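Local coordinates for protein TatD-related deoxyribonuclease (Thermotoga maritima, PDB 1J6O) that probably hydrolyses ester bonds in DNA as a metal-dependent nuclease of the TatD family, built on a TIM-barrel fold, at residues 99-104 / 132-137. Sequence-based numbering, arbitrary orientation.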
# COMPACT_ATOMS: atom_id res chain seq x y z
N VAL A 99 6.79 3.92 -8.94
CA VAL A 99 5.42 4.19 -9.37
C VAL A 99 4.55 4.89 -8.35
O VAL A 99 3.36 5.12 -8.58
CB VAL A 99 4.72 2.85 -9.75
CG1 VAL A 99 5.49 2.15 -10.88
CG2 VAL A 99 4.74 1.90 -8.53
N ALA A 100 5.13 5.25 -7.21
CA ALA A 100 4.33 5.91 -6.21
C ALA A 100 5.24 6.52 -5.16
O ALA A 100 6.43 6.24 -5.15
CB ALA A 100 3.41 4.87 -5.52
N ILE A 101 4.65 7.37 -4.34
CA ILE A 101 5.33 8.04 -3.25
C ILE A 101 4.65 7.51 -1.99
O ILE A 101 3.41 7.58 -1.86
CB ILE A 101 5.17 9.61 -3.28
CG1 ILE A 101 5.92 10.21 -4.47
CG2 ILE A 101 5.77 10.21 -1.97
CD1 ILE A 101 7.42 9.98 -4.45
N GLY A 102 5.46 6.95 -1.09
CA GLY A 102 4.98 6.39 0.17
C GLY A 102 5.96 5.27 0.52
O GLY A 102 6.78 4.89 -0.32
N GLU A 103 5.85 4.68 1.70
CA GLU A 103 4.84 4.98 2.71
C GLU A 103 4.92 6.36 3.35
O GLU A 103 6.00 6.84 3.70
CB GLU A 103 4.93 3.88 3.79
CG GLU A 103 3.60 3.52 4.39
CD GLU A 103 3.64 2.23 5.19
OE1 GLU A 103 4.34 1.27 4.79
OE2 GLU A 103 2.94 2.18 6.22
N THR A 104 3.78 7.03 3.43
CA THR A 104 3.72 8.36 4.04
C THR A 104 2.35 8.50 4.69
O THR A 104 1.39 7.86 4.27
CB THR A 104 3.96 9.50 2.99
OG1 THR A 104 3.95 10.77 3.67
CG2 THR A 104 2.90 9.49 1.92
N LEU A 132 5.14 15.30 -9.23
CA LEU A 132 5.55 14.22 -10.12
C LEU A 132 4.38 13.46 -10.74
O LEU A 132 4.58 12.62 -11.62
CB LEU A 132 6.45 13.24 -9.36
CG LEU A 132 7.68 13.82 -8.62
CD1 LEU A 132 8.44 12.66 -7.89
CD2 LEU A 132 8.61 14.53 -9.61
N ASN A 133 3.18 13.77 -10.28
CA ASN A 133 1.98 13.14 -10.75
C ASN A 133 1.99 11.63 -10.46
O ASN A 133 1.54 10.82 -11.27
CB ASN A 133 1.79 13.39 -12.23
CG ASN A 133 0.36 13.28 -12.64
OD1 ASN A 133 -0.54 13.35 -11.79
ND2 ASN A 133 0.12 13.13 -13.94
N LEU A 134 2.54 11.27 -9.31
CA LEU A 134 2.61 9.86 -8.88
C LEU A 134 1.56 9.64 -7.79
O LEU A 134 1.30 10.54 -6.98
CB LEU A 134 3.99 9.54 -8.30
CG LEU A 134 5.17 9.44 -9.25
CD1 LEU A 134 6.46 9.22 -8.45
CD2 LEU A 134 4.95 8.29 -10.27
N PRO A 135 0.93 8.46 -7.75
CA PRO A 135 -0.09 8.14 -6.75
C PRO A 135 0.59 8.01 -5.39
O PRO A 135 1.79 7.75 -5.31
CB PRO A 135 -0.69 6.83 -7.26
CG PRO A 135 0.42 6.19 -7.97
CD PRO A 135 1.05 7.36 -8.73
N LEU A 136 -0.18 8.21 -4.34
CA LEU A 136 0.33 8.11 -2.99
C LEU A 136 -0.05 6.78 -2.35
O LEU A 136 -1.12 6.26 -2.61
CB LEU A 136 -0.25 9.24 -2.12
CG LEU A 136 0.32 10.63 -2.40
CD1 LEU A 136 -0.74 11.71 -2.17
CD2 LEU A 136 1.54 10.84 -1.50
N VAL A 137 0.87 6.24 -1.54
CA VAL A 137 0.67 4.99 -0.82
C VAL A 137 0.61 5.59 0.59
O VAL A 137 1.64 5.92 1.18
CB VAL A 137 1.88 4.06 -1.00
CG1 VAL A 137 1.87 2.96 0.03
CG2 VAL A 137 1.83 3.46 -2.41
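I101 and L136 form a parallel beta bridge, with I101 gripped at both backbone ends. Its N donates to P135 O (3.0 Å) in a nearly straight bond. Its O accepts from V137 N (2.9 Å), which stands tilted from the carbonyl plane. L136 CA adds a CA-H...O contact to I101 O. Farther along, T104 N reaches V137 O at 3.3 Å, past a cis peptide between G102 and E103 where the chain turns a corner. G102 CA approaches V137 O at 3.5 Å; a CB there would run into that oxygen, and at this backbone conformation also into the carbonyl O of I101.

L134, in the loop leading into strand 136-141, crosses I101 at about a right angle. With CG set anti to the carbonyl carbon (chi1 -72°), its fork reaches the first strand: CD1 lies 4.1 Å from I101 CG1, while CD2 lies against the carbonyl of V99. An alanine here is likely to leave I101 CG1 and CD1 without their cover from this side and to open a gap beside the V99 carbonyl. L136 CD2 meets T104 CG2 at 3.9 Å on the same face as I101. On the other face, A100 CB touches V137 CG2 (3.8 Å). P135 CG also meets A100 CB, and the proline ring covers V99 O, which is buried without a polar partner.

N133, with positive phi, ends helix 115-132 in a Schellman motif and turns the chain into strand 136-141, completing a right-handed beta-alpha-beta crossover of the TIM barrel. E103, a predicted metal ligand, hydrogen-bonds H17 through OE1, close to H139. L128 of helix 115-132 covers I101 and A129 covers L136; F263 of helix 248-264 packs on A100 and V137, and strand 67-71 flanks strand 98-107 on its other edge.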